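Local coordinates for protein nodulation fucosyltransferase NodZ (Bradyrhizobium sp., PDB 2HHC) that is a nodulation protein of the NodZ family, a glycosyltransferase of the GT-B structural class, at residues E4-R12 / D120-C131; Q30-R41 / A65-N76. All blocks are in the same frame, centred on the assembly; numbering follows the deposited sequence. Where two conformers were deposited one is given.

Contact 1 of 2, residues E4-R12 / D120-C131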
# COMPACT_ATOMS: atom_id res chain seq x y z
N GLU A 4 19.37 -6.69 -21.81
CA GLU A 4 18.45 -6.04 -20.90
C GLU A 4 18.62 -6.65 -19.53
O GLU A 4 18.79 -7.87 -19.41
CB GLU A 4 17.01 -6.24 -21.40
CG GLU A 4 16.00 -5.35 -20.73
CD GLU A 4 14.63 -5.35 -21.41
OE1 GLU A 4 14.44 -6.02 -22.44
OE2 GLU A 4 13.70 -4.64 -20.88
N ARG A 5 18.50 -5.83 -18.47
CA ARG A 5 18.59 -6.23 -17.09
C ARG A 5 17.35 -5.75 -16.32
O ARG A 5 16.65 -4.83 -16.79
CB ARG A 5 19.86 -5.65 -16.50
CG ARG A 5 21.10 -6.37 -17.07
CD ARG A 5 22.44 -5.67 -16.85
NE ARG A 5 22.39 -4.66 -15.82
CZ ARG A 5 23.02 -4.67 -14.64
NH1 ARG A 5 23.87 -5.65 -14.23
NH2 ARG A 5 22.81 -3.62 -13.87
N PHE A 6 17.07 -6.37 -15.21
CA PHE A 6 15.75 -6.28 -14.59
C PHE A 6 15.77 -6.14 -13.07
O PHE A 6 16.72 -6.61 -12.38
CB PHE A 6 14.91 -7.55 -14.94
CG PHE A 6 14.73 -7.75 -16.41
CD1 PHE A 6 15.71 -8.40 -17.16
CD2 PHE A 6 13.59 -7.33 -17.05
CE1 PHE A 6 15.55 -8.62 -18.50
CE2 PHE A 6 13.42 -7.55 -18.41
CZ PHE A 6 14.39 -8.22 -19.14
N VAL A 7 14.70 -5.56 -12.56
CA VAL A 7 14.31 -5.64 -11.14
C VAL A 7 12.89 -6.14 -11.10
O VAL A 7 12.04 -5.53 -11.76
CB VAL A 7 14.39 -4.26 -10.39
CG1 VAL A 7 13.97 -4.42 -8.95
CG2 VAL A 7 15.74 -3.66 -10.47
N ILE A 8 12.63 -7.24 -10.41
CA ILE A 8 11.28 -7.78 -10.30
C ILE A 8 10.74 -7.42 -8.94
O ILE A 8 11.32 -7.75 -7.90
CB ILE A 8 11.27 -9.29 -10.50
CG1 ILE A 8 11.95 -9.69 -11.84
CG2 ILE A 8 9.86 -9.79 -10.43
CD1 ILE A 8 12.01 -11.17 -12.08
N SER A 9 9.60 -6.75 -8.90
CA SER A 9 8.89 -6.41 -7.69
C SER A 9 7.77 -7.40 -7.46
O SER A 9 6.74 -7.36 -8.15
CB SER A 9 8.34 -4.99 -7.78
OG SER A 9 7.75 -4.64 -6.53
N ARG A 10 7.96 -8.30 -6.48
CA ARG A 10 7.01 -9.32 -6.12
C ARG A 10 6.40 -8.95 -4.77
O ARG A 10 7.14 -8.82 -3.78
CB ARG A 10 7.71 -10.67 -5.98
CG ARG A 10 8.68 -10.97 -7.11
CD ARG A 10 8.89 -12.51 -7.20
NE ARG A 10 7.73 -13.11 -7.86
CZ ARG A 10 6.95 -14.04 -7.31
NH1 ARG A 10 7.22 -14.53 -6.10
NH2 ARG A 10 5.87 -14.46 -7.95
N ARG A 11 5.08 -8.88 -4.68
CA ARG A 11 4.42 -8.64 -3.40
C ARG A 11 2.97 -9.06 -3.57
O ARG A 11 2.41 -8.89 -4.65
CB ARG A 11 4.55 -7.19 -2.94
CG ARG A 11 4.50 -6.99 -1.46
CD ARG A 11 5.84 -7.29 -0.78
NE ARG A 11 5.70 -7.24 0.66
CZ ARG A 11 5.94 -8.22 1.50
NH1 ARG A 11 6.56 -9.33 1.13
NH2 ARG A 11 5.67 -8.07 2.77
N ARG A 12 2.43 -9.64 -2.53
CA ARG A 12 1.15 -10.34 -2.55
C ARG A 12 0.25 -10.01 -1.37
O ARG A 12 -0.72 -10.72 -1.08
CB ARG A 12 1.39 -11.87 -2.59
CG ARG A 12 2.15 -12.31 -3.81
CD ARG A 12 2.62 -13.72 -3.81
NE ARG A 12 3.58 -13.95 -2.74
CZ ARG A 12 4.86 -13.54 -2.75
NH1 ARG A 12 5.41 -12.93 -3.76
NH2 ARG A 12 5.58 -13.84 -1.69
N ASP A 120 26.48 -1.01 -8.55
CA ASP A 120 25.40 -1.87 -9.03
C ASP A 120 25.77 -3.33 -8.85
O ASP A 120 26.93 -3.72 -8.99
CB ASP A 120 25.21 -1.54 -10.51
CG ASP A 120 24.04 -2.27 -11.17
OD1 ASP A 120 23.08 -2.71 -10.54
OD2 ASP A 120 24.11 -2.29 -12.41
N SER A 121 24.76 -4.15 -8.55
CA SER A 121 24.97 -5.58 -8.55
C SER A 121 25.37 -6.07 -9.95
O SER A 121 24.85 -5.60 -10.95
CB SER A 121 23.69 -6.32 -8.11
OG SER A 121 23.88 -7.71 -8.18
N GLU A 122 26.25 -7.06 -10.01
CA GLU A 122 26.51 -7.76 -11.27
C GLU A 122 25.36 -8.67 -11.73
O GLU A 122 25.34 -9.08 -12.87
CB GLU A 122 27.84 -8.53 -11.21
CG GLU A 122 29.05 -7.62 -11.12
CD GLU A 122 29.04 -6.57 -12.22
OE1 GLU A 122 29.18 -6.96 -13.39
OE2 GLU A 122 28.86 -5.36 -11.91
N ALA A 123 24.43 -9.04 -10.85
CA ALA A 123 23.30 -9.84 -11.25
C ALA A 123 22.48 -9.18 -12.34
O ALA A 123 22.28 -7.96 -12.33
CB ALA A 123 22.41 -10.14 -10.04
N ASN A 124 22.03 -9.98 -13.30
CA ASN A 124 21.24 -9.45 -14.38
C ASN A 124 19.78 -9.22 -14.01
O ASN A 124 19.11 -8.39 -14.63
CB ASN A 124 21.34 -10.34 -15.63
CG ASN A 124 22.70 -10.26 -16.25
OD1 ASN A 124 23.26 -9.17 -16.33
ND2 ASN A 124 23.24 -11.38 -16.68
N THR A 125 19.28 -9.95 -13.02
CA THR A 125 17.91 -9.79 -12.48
C THR A 125 17.96 -9.72 -10.97
O THR A 125 18.49 -10.64 -10.32
CB THR A 125 17.01 -10.94 -12.96
OG1 THR A 125 16.88 -10.90 -14.38
CG2 THR A 125 15.58 -10.84 -12.37
N ILE A 126 17.43 -8.62 -10.41
CA ILE A 126 17.24 -8.48 -8.96
C ILE A 126 15.83 -8.95 -8.67
O ILE A 126 14.87 -8.38 -9.22
CB ILE A 126 17.39 -7.02 -8.52
CG1 ILE A 126 18.69 -6.39 -9.08
CG2 ILE A 126 17.29 -6.89 -7.01
CD1 ILE A 126 19.93 -7.07 -8.81
N VAL A 127 15.66 -9.91 -7.77
CA VAL A 127 14.32 -10.39 -7.44
C VAL A 127 13.97 -9.85 -6.07
O VAL A 127 14.61 -10.21 -5.07
CB VAL A 127 14.20 -11.94 -7.43
CG1 VAL A 127 12.71 -12.33 -7.16
CG2 VAL A 127 14.73 -12.50 -8.71
N CYS A 128 12.99 -8.96 -6.00
CA CYS A 128 12.52 -8.38 -4.77
C CYS A 128 11.27 -9.11 -4.29
O CYS A 128 10.23 -8.94 -4.88
CB CYS A 128 12.19 -6.88 -4.93
SG CYS A 128 13.59 -5.86 -5.44
N ASP A 129 11.41 -9.94 -3.27
CA ASP A 129 10.31 -10.79 -2.80
C ASP A 129 10.29 -10.82 -1.25
O ASP A 129 10.28 -11.84 -0.58
CB ASP A 129 10.42 -12.20 -3.42
CG ASP A 129 9.15 -12.97 -3.39
OD1 ASP A 129 8.08 -12.56 -2.83
OD2 ASP A 129 9.19 -14.09 -3.99
N ALA A 130 10.30 -9.60 -0.70
CA ALA A 130 10.25 -9.31 0.70
C ALA A 130 9.64 -7.92 0.86
O ALA A 130 9.45 -7.18 -0.11
CB ALA A 130 11.61 -9.34 1.31
N CYS A 131 9.39 -7.53 2.09
CA CYS A 131 8.84 -6.22 2.38
C CYS A 131 9.92 -5.17 2.20
O CYS A 131 10.96 -5.24 2.85
CB CYS A 131 8.32 -6.16 3.78
SG CYS A 131 7.50 -4.61 4.17
O HOH W 1 6.99 -10.44 -1.54
O HOH W 2 9.02 -6.82 -2.82
O HOH W 3 7.82 -12.93 0.39
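Two arginines, Arg10 at the end of strand 6-10 and Arg12 in the loop that follows, converge on the single carboxylate of Asp129 and divide its oxygens between them. Arg12 comes end-on, NH1 and NH2 both directed at OD1, with the NH1 to Asp129 OD1 distance 2.9 Å; the oxygen is met on its syn side and lies in the guanidinium plane. Arg10 takes the other oxygen: in the conformer given, its chain bends at chi3 (77°), and NH1 reaches Asp129 OD2 at 2.9 Å from above the carboxylate plane. Both guanidinium planes stand nearly perpendicular to the carboxylate, and NE of this Arg10 conformer has a second acid, Asp39, so two negative groups probably offset the gathered positive charge. Arg11 turns elsewhere, laying one guanidinium face over the peptide between Ala130 and Cys131 while its NE pairs with Asp17. A water joins Arg10 O, Arg11 NH1 and Asp129 OD1.

These groups sit at the C-terminal ends of two parallel strands, 6-10 and 125-128, adjacent in the N-terminal Rossmann-like sheet expected of a GT-B protein. Five backbone bonds zip them from Phe6 N to Arg10 N, among them Ile8 N to Ile126 O at 2.8 Å. On one sheet face Ile8 CD1 packs on Thr125 CG2 (3.6 Å); on the other, beneath helices 15-32 and 101-116, Val7 CG1 touches Cys128 SG (3.8 Å). At the N-terminal end, one conformer of Arg5 pairs with Asp120 in a salt bridge whose NH2 to OD2 distance, 2.4 Å, is doubtfully short.

Contact 2 of 2, residues Q30-R41 / A65-N76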
# COMPACT_ATOMS: atom_id res chain seq x y z
N GLN A 30 15.69 2.57 -11.52
CA GLN A 30 16.03 3.86 -12.08
C GLN A 30 17.53 4.11 -11.92
O GLN A 30 18.22 4.53 -12.85
CB GLN A 30 15.23 5.08 -11.52
CG GLN A 30 15.40 6.35 -12.44
CD GLN A 30 14.94 7.75 -11.90
OE1 GLN A 30 14.60 8.67 -12.69
NE2 GLN A 30 14.97 7.90 -10.59
N ARG A 31 18.04 3.83 -10.73
CA ARG A 31 19.43 4.17 -10.40
C ARG A 31 20.36 3.36 -11.31
O ARG A 31 21.41 3.85 -11.74
CB ARG A 31 19.68 3.84 -8.92
CG ARG A 31 21.07 4.16 -8.37
CD ARG A 31 21.36 3.38 -7.05
NE ARG A 31 22.69 2.81 -7.11
CZ ARG A 31 23.22 1.98 -6.20
NH1 ARG A 31 22.55 1.64 -5.10
NH2 ARG A 31 24.45 1.52 -6.39
N THR A 32 19.97 2.11 -11.60
CA THR A 32 20.88 1.18 -12.25
C THR A 32 20.58 0.83 -13.72
O THR A 32 21.25 -0.04 -14.28
CB THR A 32 21.07 -0.12 -11.46
OG1 THR A 32 19.82 -0.81 -11.37
CG2 THR A 32 21.61 0.13 -10.05
N GLY A 33 19.59 1.48 -14.32
CA GLY A 33 19.29 1.29 -15.73
C GLY A 33 18.70 -0.07 -16.02
O GLY A 33 19.05 -0.71 -17.01
N ARG A 34 17.77 -0.48 -15.17
CA ARG A 34 17.08 -1.76 -15.34
C ARG A 34 15.62 -1.56 -15.67
O ARG A 34 14.99 -0.56 -15.30
CB ARG A 34 17.22 -2.60 -14.06
CG ARG A 34 18.65 -2.99 -13.70
CD ARG A 34 18.69 -3.57 -12.29
NE ARG A 34 20.07 -3.86 -11.88
CZ ARG A 34 20.67 -5.04 -12.00
NH1 ARG A 34 20.07 -6.09 -12.57
NH2 ARG A 34 21.91 -5.19 -11.57
N THR A 35 15.03 -2.61 -16.26
CA THR A 35 13.62 -2.66 -16.52
C THR A 35 12.93 -3.15 -15.25
O THR A 35 13.35 -4.11 -14.64
CB THR A 35 13.34 -3.57 -17.71
OG1 THR A 35 13.85 -2.94 -18.87
CG2 THR A 35 11.83 -3.89 -17.92
N LEU A 36 11.80 -2.52 -14.89
CA LEU A 36 10.98 -2.91 -13.74
C LEU A 36 9.84 -3.82 -14.12
O LEU A 36 9.10 -3.55 -15.06
CB LEU A 36 10.40 -1.68 -13.06
CG LEU A 36 9.52 -1.89 -11.86
CD1 LEU A 36 10.33 -2.43 -10.65
CD2 LEU A 36 8.90 -0.56 -11.47
N VAL A 37 9.78 -4.96 -13.46
CA VAL A 37 8.73 -5.93 -13.68
C VAL A 37 7.85 -5.94 -12.42
O VAL A 37 8.33 -6.11 -11.28
CB VAL A 37 9.34 -7.34 -13.83
CG1 VAL A 37 8.25 -8.36 -14.04
CG2 VAL A 37 10.37 -7.39 -14.95
N ILE A 38 6.55 -5.70 -12.58
CA ILE A 38 5.58 -5.71 -11.48
C ILE A 38 4.95 -7.10 -11.50
O ILE A 38 4.23 -7.44 -12.44
CB ILE A 38 4.54 -4.61 -11.63
CG1 ILE A 38 5.18 -3.24 -11.88
CG2 ILE A 38 3.64 -4.62 -10.37
CD1 ILE A 38 4.20 -2.07 -11.99
N ASP A 39 5.29 -7.90 -10.51
CA ASP A 39 4.88 -9.32 -10.47
C ASP A 39 4.00 -9.57 -9.25
O ASP A 39 4.48 -9.84 -8.12
CB ASP A 39 6.08 -10.23 -10.46
CG ASP A 39 5.69 -11.68 -10.44
OD1 ASP A 39 4.50 -12.04 -10.51
OD2 ASP A 39 6.66 -12.50 -10.31
N TRP A 40 2.70 -9.37 -9.44
CA TRP A 40 1.72 -9.57 -8.40
C TRP A 40 0.96 -10.90 -8.56
O TRP A 40 -0.16 -11.07 -8.12
CB TRP A 40 0.75 -8.42 -8.31
CG TRP A 40 1.36 -7.14 -7.80
CD1 TRP A 40 2.67 -6.89 -7.47
CD2 TRP A 40 0.65 -5.88 -7.64
NE1 TRP A 40 2.80 -5.59 -7.05
CE2 TRP A 40 1.57 -4.96 -7.13
CE3 TRP A 40 -0.67 -5.51 -7.78
CZ2 TRP A 40 1.21 -3.64 -6.85
CZ3 TRP A 40 -1.05 -4.25 -7.48
CH2 TRP A 40 -0.10 -3.32 -7.01
N ARG A 41 1.61 -11.90 -9.17
CA ARG A 41 1.10 -13.28 -9.14
C ARG A 41 0.99 -13.76 -7.72
O ARG A 41 1.89 -13.53 -6.92
CB ARG A 41 2.03 -14.22 -9.92
CG ARG A 41 1.94 -14.01 -11.44
CD ARG A 41 2.89 -14.88 -12.26
NE ARG A 41 4.25 -14.51 -11.95
CZ ARG A 41 5.31 -15.16 -12.40
NH1 ARG A 41 5.13 -16.14 -13.26
NH2 ARG A 41 6.54 -14.81 -12.00
N ALA A 65 8.16 7.24 -15.07
CA ALA A 65 9.20 8.23 -14.93
C ALA A 65 10.55 7.84 -15.52
O ALA A 65 11.63 7.95 -14.90
CB ALA A 65 9.32 8.70 -13.50
N GLY A 66 10.50 7.31 -16.75
CA GLY A 66 11.72 6.95 -17.49
C GLY A 66 12.20 5.52 -17.39
O GLY A 66 13.12 5.08 -18.13
N VAL A 67 11.58 4.77 -16.50
CA VAL A 67 11.94 3.38 -16.26
C VAL A 67 10.94 2.53 -17.04
O VAL A 67 9.72 2.63 -16.80
CB VAL A 67 11.90 3.00 -14.76
CG1 VAL A 67 12.05 1.48 -14.56
CG2 VAL A 67 12.96 3.77 -13.88
N PRO A 68 11.44 1.68 -17.95
CA PRO A 68 10.52 0.77 -18.65
C PRO A 68 9.89 -0.22 -17.68
O PRO A 68 10.52 -0.67 -16.70
CB PRO A 68 11.46 0.00 -19.62
CG PRO A 68 12.71 0.74 -19.63
CD PRO A 68 12.84 1.45 -18.35
N VAL A 69 8.63 -0.58 -17.91
CA VAL A 69 7.85 -1.45 -17.01
C VAL A 69 7.16 -2.55 -17.78
O VAL A 69 6.58 -2.32 -18.81
CB VAL A 69 6.79 -0.64 -16.26
CG1 VAL A 69 5.89 -1.52 -15.41
CG2 VAL A 69 7.45 0.42 -15.42
N ILE A 70 7.24 -3.76 -17.21
CA ILE A 70 6.45 -4.93 -17.60
C ILE A 70 5.52 -5.22 -16.44
O ILE A 70 5.98 -5.56 -15.35
CB ILE A 70 7.33 -6.13 -17.90
CG1 ILE A 70 8.26 -5.83 -19.08
CG2 ILE A 70 6.47 -7.34 -18.25
CD1 ILE A 70 9.41 -6.80 -19.27
N CYS A 71 4.21 -5.15 -16.66
CA CYS A 71 3.24 -5.25 -15.57
C CYS A 71 2.14 -6.27 -15.75
O CYS A 71 1.14 -6.23 -14.99
CB CYS A 71 2.50 -3.90 -15.45
SG CYS A 71 1.31 -3.55 -16.76
N ASP A 72 2.30 -7.22 -16.66
CA ASP A 72 1.20 -8.02 -17.08
C ASP A 72 1.51 -9.50 -17.20
O ASP A 72 2.44 -9.96 -16.54
CB ASP A 72 0.64 -7.43 -18.34
CG ASP A 72 1.64 -7.42 -19.50
OD1 ASP A 72 2.62 -8.20 -19.47
OD2 ASP A 72 1.43 -6.64 -20.46
N ASP A 73 0.76 -10.26 -17.97
CA ASP A 73 0.98 -11.70 -18.01
C ASP A 73 2.24 -12.13 -18.75
O ASP A 73 2.57 -13.31 -18.77
CB ASP A 73 -0.29 -12.50 -18.35
CG ASP A 73 -1.33 -12.62 -17.14
OD1 ASP A 73 -2.48 -12.98 -17.49
OD2 ASP A 73 -1.06 -12.45 -15.89
N ARG A 74 2.99 -11.20 -19.34
CA ARG A 74 4.30 -11.54 -19.89
C ARG A 74 5.22 -12.13 -18.82
O ARG A 74 6.15 -12.86 -19.16
CB ARG A 74 4.94 -10.33 -20.55
CG ARG A 74 4.33 -10.02 -21.86
CD ARG A 74 4.92 -8.73 -22.50
NE ARG A 74 4.44 -7.59 -21.74
CZ ARG A 74 4.89 -6.35 -21.82
NH1 ARG A 74 5.88 -6.05 -22.63
NH2 ARG A 74 4.33 -5.41 -21.07
N VAL A 75 4.97 -11.89 -17.54
CA VAL A 75 5.75 -12.58 -16.50
C VAL A 75 5.70 -14.12 -16.64
O VAL A 75 6.59 -14.82 -16.16
CB VAL A 75 5.34 -12.10 -15.09
CG1 VAL A 75 5.64 -10.64 -14.95
CG2 VAL A 75 3.91 -12.45 -14.76
N ASN A 76 4.64 -14.65 -17.25
CA ASN A 76 4.47 -16.08 -17.46
C ASN A 76 5.06 -16.57 -18.78
O ASN A 76 5.02 -17.78 -19.07
CB ASN A 76 2.99 -16.44 -17.42
CG ASN A 76 2.41 -16.35 -16.05
OD1 ASN A 76 3.09 -16.62 -15.06
ND2 ASN A 76 1.17 -15.87 -15.94
O HOH W 4 8.58 -14.56 -14.24
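Val37 and Val75 meet methyl to methyl, CG1 to CG1 at 3.6 Å, in the buried half of a contact built on parallel strands 35-39 and 67-70; Val75 belongs to the 3-10 segment 73-76 that follows the second strand. The strands are neighbours in the Rossmann-like N-terminal sheet, joined by a connection that holds helix 54-57 and the short strand 63-64, and the axes of these short strand segments are turned 30° apart. Three backbone bonds hold the ladder, including Ile38 N to Ile70 O at 2.8 Å. On the face turned to helices 15-32 and 54-57, Ile38 CD1 rests against Val69 CG1 (3.9 Å), with Leu36 CB set against Val67 CG1. Ile38 owes this reach to a CG1 branch placed anti to the carbonyl carbon (chi1 -50°) and an extended CD1.

The solvent side is looser around Gln30 and Pro68: exposed Gln30 lays CB on Val67 CG2, and exposed Pro68 lies crosswise to the buried Thr35. At the other end partly exposed Arg41 is well held. Asp39 grips it side-on, OD1 receiving NE and OD2 receiving NH2, and OD1 also accepts the backbone N of Arg41 in an Asx turn. A water accepts a weak bond from Arg41 NH2 and donates to Val75 O. Val75 CG2 sits over one guanidinium face, toward its rim, 3.5 Å from Arg41 NE, and Arg41 NH1 donates to Asn76 OD1 at 2.8 Å, tilted 25° from the amide carbonyl plane.

From the N terminus, strand 6-10 is laid down first, and helix 15-32 carries the chain to strand 35-39, its neighbour in the sheet. Contact 2 then closes the shorter loop, with 23 residues between 30-41 and 65-76. Contact 1 closes a longer one, with 107 residues between 4-12 and 120-131, when 125-128 returns to the far side of 6-10, so contact 2 is nested within it. Together they set four parallel strands in the order 67-70, 35-39, 6-10, 125-128. The contact centres lie about 9 Å apart, and besides backbone bonds between the central strands, Glu4 OE2 probably hydrogen-bonds Thr35 OG1 (2.6 Å), linking the two contacts near the strand starts.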